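Local coordinates for xylooligosaccharide oxidase (Myceliophthora thermophila, PDB 5L6G), which oxidises the C1 hydroxyl of xylooligosaccharides and related sugars to lactones, using a bicovalently bound FAD and reducing molecular oxygen to hydrogen peroxide, at residues A[207-212]-A[474-479]; A[464-469]-A[490-495]. All blocks are in the same frame, centred on the assembly; numbering follows the deposited sequence.

Contact 1: residues A[207-212]-A[474-479]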
# COMPACT_ATOMS: atom_id res chain seq x y z
N PHE A 207 8.26 -13.81 -10.15
CA PHE A 207 6.85 -13.42 -10.12
C PHE A 207 6.32 -13.54 -8.69
O PHE A 207 5.65 -12.64 -8.19
CB PHE A 207 6.05 -14.30 -11.06
CG PHE A 207 4.71 -13.73 -11.40
CD1 PHE A 207 4.61 -12.43 -11.88
CD2 PHE A 207 3.57 -14.48 -11.25
CE1 PHE A 207 3.37 -11.89 -12.20
CE2 PHE A 207 2.33 -13.94 -11.58
CZ PHE A 207 2.24 -12.64 -12.05
N TRP A 208 6.67 -14.64 -8.03
CA TRP A 208 6.34 -14.83 -6.62
C TRP A 208 6.94 -13.70 -5.77
O TRP A 208 6.22 -13.04 -5.02
CB TRP A 208 6.82 -16.21 -6.15
CG TRP A 208 6.51 -16.51 -4.71
CD1 TRP A 208 5.40 -17.11 -4.22
CD2 TRP A 208 7.34 -16.23 -3.57
NE1 TRP A 208 5.48 -17.22 -2.85
CE2 TRP A 208 6.66 -16.68 -2.43
CE3 TRP A 208 8.59 -15.63 -3.42
CZ2 TRP A 208 7.19 -16.55 -1.16
CZ3 TRP A 208 9.12 -15.51 -2.15
CH2 TRP A 208 8.42 -15.96 -1.04
N ALA A 209 8.24 -13.43 -5.92
CA ALA A 209 8.89 -12.40 -5.09
C ALA A 209 8.33 -10.99 -5.35
O ALA A 209 8.10 -10.23 -4.40
CB ALA A 209 10.40 -12.42 -5.28
N LEU A 210 8.04 -10.67 -6.61
CA LEU A 210 7.47 -9.37 -6.95
C LEU A 210 6.15 -9.09 -6.26
O LEU A 210 5.85 -7.93 -5.93
CB LEU A 210 7.19 -9.26 -8.45
CG LEU A 210 8.38 -9.15 -9.38
CD1 LEU A 210 7.88 -9.13 -10.82
CD2 LEU A 210 9.21 -7.91 -9.06
N ARG A 211 5.36 -10.15 -6.09
CA ARG A 211 3.99 -10.00 -5.69
C ARG A 211 3.86 -9.97 -4.18
O ARG A 211 3.21 -10.84 -3.59
CB ARG A 211 3.13 -11.08 -6.37
CG ARG A 211 2.78 -10.59 -7.76
CD ARG A 211 2.58 -11.66 -8.77
NE ARG A 211 1.49 -12.57 -8.51
CZ ARG A 211 1.63 -13.83 -8.10
NH1 ARG A 211 2.83 -14.33 -7.80
NH2 ARG A 211 0.54 -14.59 -7.97
N GLY A 212 4.47 -8.93 -3.60
CA GLY A 212 4.50 -8.70 -2.16
C GLY A 212 5.75 -7.97 -1.68
O GLY A 212 5.71 -7.26 -0.68
N ARG A 474 14.72 -14.04 0.81
CA ARG A 474 16.17 -13.82 0.96
C ARG A 474 16.96 -14.65 -0.05
O ARG A 474 17.99 -14.21 -0.58
CB ARG A 474 16.62 -14.12 2.38
CG ARG A 474 16.10 -13.13 3.40
CD ARG A 474 16.78 -13.26 4.74
NE ARG A 474 18.20 -12.93 4.64
CZ ARG A 474 19.10 -13.15 5.60
NH1 ARG A 474 18.74 -13.71 6.75
NH2 ARG A 474 20.37 -12.80 5.41
N ARG A 475 16.47 -15.85 -0.33
CA ARG A 475 17.14 -16.71 -1.30
C ARG A 475 17.04 -16.12 -2.70
O ARG A 475 18.03 -16.08 -3.41
CB ARG A 475 16.59 -18.13 -1.26
CG ARG A 475 16.97 -18.86 0.02
CD ARG A 475 16.75 -20.36 -0.07
NE ARG A 475 15.33 -20.69 -0.25
CZ ARG A 475 14.43 -20.81 0.72
NH1 ARG A 475 14.76 -20.62 1.99
NH2 ARG A 475 13.18 -21.13 0.41
N ILE A 476 15.86 -15.65 -3.08
CA ILE A 476 15.67 -15.03 -4.40
C ILE A 476 16.47 -13.74 -4.48
O ILE A 476 17.02 -13.39 -5.51
CB ILE A 476 14.17 -14.81 -4.70
CG1 ILE A 476 13.46 -16.15 -4.80
CG2 ILE A 476 13.97 -14.10 -6.03
CD1 ILE A 476 11.96 -16.05 -4.80
N LYS A 477 16.56 -13.02 -3.37
CA LYS A 477 17.34 -11.78 -3.35
C LYS A 477 18.82 -12.02 -3.68
O LYS A 477 19.41 -11.28 -4.45
CB LYS A 477 17.18 -11.09 -2.00
CG LYS A 477 17.97 -9.81 -1.82
CD LYS A 477 17.49 -8.67 -2.72
CE LYS A 477 18.35 -7.44 -2.46
NZ LYS A 477 17.81 -6.23 -3.14
N GLN A 478 19.40 -13.04 -3.08
CA GLN A 478 20.79 -13.38 -3.38
C GLN A 478 20.94 -13.74 -4.86
O GLN A 478 21.94 -13.40 -5.49
CB GLN A 478 21.25 -14.52 -2.46
CG GLN A 478 22.70 -14.90 -2.57
CD GLN A 478 22.99 -15.80 -3.76
OE1 GLN A 478 22.10 -16.48 -4.28
NE2 GLN A 478 24.23 -15.76 -4.23
N GLN A 479 19.91 -14.37 -5.44
CA GLN A 479 19.98 -14.79 -6.83
C GLN A 479 19.85 -13.65 -7.80
O GLN A 479 20.50 -13.66 -8.85
CB GLN A 479 18.92 -15.83 -7.16
CG GLN A 479 19.16 -17.20 -6.57
CD GLN A 479 17.92 -18.08 -6.67
OE1 GLN A 479 16.81 -17.58 -6.69
NE2 GLN A 479 18.12 -19.38 -6.74
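Ile476, on helix 470-480, reaches across to Trp208 and Ala209 on helix 204-213, and the whole contact can be read by following its side chain outward. CB points at the facing helix, at the level where the two backbones come nearest, Ala209 CA lying 7.3 Å from Ile476 CA. At CB the chain forks. The short branch, CG2, stands 4.0 Å from Ala209 CB, methyl against methyl. The longer branch runs through CG1, placed beside the backbone N and anti to the carbonyl carbon (chi1 -65°), and then extends (chi2 168°), which carries CD1 straight on to the other helix. There CD1 settles against two neighbours: it approaches the six-membered ring of the indole obliquely, 3.7 Å from Trp208 CE3, and at the same time lies 4.0 Å from Ala209 CB.

The indole is available because Trp208 CG lies anti to its backbone N (chi1 -179°), swinging the ring over toward helix 470-480 although the CB bond itself points neither at nor away from it. Residue types suit their places: alanine is small enough to let the helices come close, beta-branched isoleucine presents two methyls to it, and tryptophan offers a broad apolar flank. Leu473, one turn earlier on helix 470-480, also touches both Trp208 and Ala209, while Arg472 makes a cation-pi contact with the indole. Elsewhere on helix 204-213, Phe207 and Leu210 pack on strands 183-189 and 195-199 of the FAD-binding domain.

No hydrogen bond or salt bridge links the two segments; three buried apolar side chains join them, so this helix-helix contact depends on shape and on the exclusion of water rather than on directional bonds.

Contact 2: residues A[464-469]-A[490-495]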
# COMPACT_ATOMS: atom_id res chain seq x y z
N VAL A 464 8.67 -8.78 10.20
CA VAL A 464 7.27 -8.42 10.39
C VAL A 464 6.53 -8.16 9.08
O VAL A 464 5.31 -8.39 9.01
CB VAL A 464 7.09 -7.23 11.36
CG1 VAL A 464 7.64 -7.58 12.74
CG2 VAL A 464 7.68 -5.93 10.81
N TYR A 465 7.24 -7.65 8.07
CA TYR A 465 6.62 -7.39 6.78
C TYR A 465 6.33 -8.64 5.98
O TYR A 465 5.33 -8.69 5.28
CB TYR A 465 7.50 -6.49 5.91
CG TYR A 465 7.64 -5.04 6.32
CD1 TYR A 465 6.62 -4.35 6.99
CD2 TYR A 465 8.80 -4.34 5.99
CE1 TYR A 465 6.78 -3.00 7.34
CE2 TYR A 465 8.95 -3.00 6.33
CZ TYR A 465 7.95 -2.34 7.00
OH TYR A 465 8.14 -1.02 7.33
N TYR A 466 7.21 -9.65 6.08
CA TYR A 466 7.16 -10.82 5.22
C TYR A 466 6.99 -12.17 5.93
O TYR A 466 6.67 -13.18 5.27
CB TYR A 466 8.39 -10.84 4.33
CG TYR A 466 8.58 -9.56 3.57
CD1 TYR A 466 7.65 -9.14 2.65
CD2 TYR A 466 9.68 -8.75 3.82
CE1 TYR A 466 7.82 -7.96 1.94
CE2 TYR A 466 9.86 -7.57 3.12
CZ TYR A 466 8.93 -7.17 2.20
OH TYR A 466 9.12 -6.00 1.51
N ARG A 467 7.20 -12.18 7.25
CA ARG A 467 6.95 -13.33 8.11
C ARG A 467 7.43 -14.64 7.48
O ARG A 467 8.62 -14.80 7.23
CB ARG A 467 5.46 -13.36 8.52
CG ARG A 467 5.06 -12.27 9.52
CD ARG A 467 5.76 -12.51 10.86
NE ARG A 467 5.25 -11.68 11.96
CZ ARG A 467 5.97 -11.28 13.02
NH1 ARG A 467 7.27 -11.59 13.12
NH2 ARG A 467 5.40 -10.55 13.98
N GLN A 468 6.51 -15.57 7.22
CA GLN A 468 6.90 -16.91 6.82
C GLN A 468 7.53 -16.96 5.42
O GLN A 468 8.12 -17.95 5.04
CB GLN A 468 5.67 -17.84 6.85
CG GLN A 468 4.70 -17.64 5.69
CD GLN A 468 3.72 -16.49 5.89
OE1 GLN A 468 3.81 -15.75 6.87
NE2 GLN A 468 2.76 -16.37 4.99
N ASN A 469 7.38 -15.88 4.65
CA ASN A 469 7.95 -15.83 3.31
C ASN A 469 9.33 -15.18 3.23
O ASN A 469 9.96 -15.16 2.16
CB ASN A 469 6.97 -15.11 2.40
CG ASN A 469 5.74 -15.93 2.17
OD1 ASN A 469 5.78 -17.15 2.36
ND2 ASN A 469 4.65 -15.30 1.79
N GLN A 490 15.09 -0.88 4.84
CA GLN A 490 14.29 -2.05 5.16
C GLN A 490 14.20 -3.05 4.03
O GLN A 490 13.24 -3.83 3.96
CB GLN A 490 12.91 -1.63 5.65
CG GLN A 490 12.99 -0.80 6.93
CD GLN A 490 11.64 -0.39 7.46
OE1 GLN A 490 10.66 -0.35 6.73
NE2 GLN A 490 11.59 -0.07 8.75
N ALA A 491 15.20 -3.06 3.15
CA ALA A 491 15.26 -4.05 2.08
C ALA A 491 15.55 -5.44 2.63
O ALA A 491 16.27 -5.62 3.64
CB ALA A 491 16.29 -3.69 1.03
N VAL A 492 15.01 -6.42 1.93
CA VAL A 492 15.33 -7.82 2.16
C VAL A 492 16.84 -8.02 2.01
O VAL A 492 17.42 -7.57 1.03
CB VAL A 492 14.59 -8.72 1.18
CG1 VAL A 492 15.09 -10.14 1.28
CG2 VAL A 492 13.08 -8.65 1.46
N GLU A 493 17.43 -8.72 2.96
CA GLU A 493 18.85 -9.07 2.89
C GLU A 493 19.08 -10.33 2.06
O GLU A 493 18.40 -11.33 2.27
CB GLU A 493 19.38 -9.39 4.28
CG GLU A 493 19.48 -8.21 5.21
CD GLU A 493 19.97 -8.63 6.57
OE1 GLU A 493 21.17 -8.99 6.68
OE2 GLU A 493 19.15 -8.62 7.52
N PRO A 494 20.09 -10.32 1.19
CA PRO A 494 20.37 -11.57 0.49
C PRO A 494 20.65 -12.69 1.49
O PRO A 494 21.22 -12.44 2.55
CB PRO A 494 21.63 -11.27 -0.34
CG PRO A 494 21.74 -9.79 -0.39
CD PRO A 494 21.01 -9.24 0.80
N ALA A 495 20.21 -13.90 1.17
CA ALA A 495 20.58 -15.06 1.95
C ALA A 495 22.09 -15.21 1.84
O ALA A 495 22.68 -14.87 0.81
CB ALA A 495 19.87 -16.31 1.43
O HOH W 1 11.44 -4.73 1.98
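Tyr465 and Gln490 meet with their side chains crossing at about a right angle, the phenol ring and the amide planes turned 68° apart. The phenol hydroxyl gives its hydrogen to the amide oxygen, Tyr465 OH lying 2.7 Å from Gln490 OE1, and this oxygen sits at the edge of the ring, in its plane. Seen from the glutamine, the donor is tilted 29° from the carbonyl plane, with a C=O...donor angle of 128°. Gln490 delivers the amide on a chain extended beyond CG, a reach that suits glutamine to this position.

Tyr466 turns differently. One face of its ring rests on Tyr465 CB, 3.7 Å above the plane over the ring centre, while Val492 CG2 comes in obliquely, 3.8 Å from Tyr466 CE2. At its hydroxyl the phenol is tied by water: water 1 lies in the ring plane, 2.7 Å from Tyr466 OH, and donates to Gln490 O at 2.8 Å. Thus both tyrosines combine an apolar ring with a polar tip suited to this buried interface.

Gln490 NE2 is held by the carbonyls of Asp453 and Leu456, and Tyr465 OH also accepts from Asp453 N. A phenylalanine in place of Tyr465 would probably leave Gln490 OE1 and Asp453 N without this shared partner and the amide less firmly fixed.

The contact joins helix 458-466 to the C-terminal loop within the berberine-like region, close to the substrate site, Tyr465's side chain being about 7 Å from that of Tyr451, which binds substrate; a bound xylose lies about 8 Å from the side chain of Gln490.

In the fold
Contacts 1 and 2 have centres 10 Å apart and share the C-terminal region, since helices 458-466 and 470-480 follow each other in the chain. Their segments touch directly: Arg474 O lies 2.8 Å from Ala495 N, and Arg474 NE 2.9 Å from Glu493 O, probable hydrogen bonds that tether the terminal loop to helix 470-480. From the other helix of contact 1, Gly212 O packs 3.4 Å from Tyr466 CE1. Contact 1 ties the berberine-like region to the FAD-binding domain away from the annotated sites, its Ala209 side chain about 11 Å from FAD, whereas contact 2 lies nearer the cofactor, Tyr466's side chain being about 8 Å from FAD, with Tyr465's about 12 Å from that of substrate-binding Glu412.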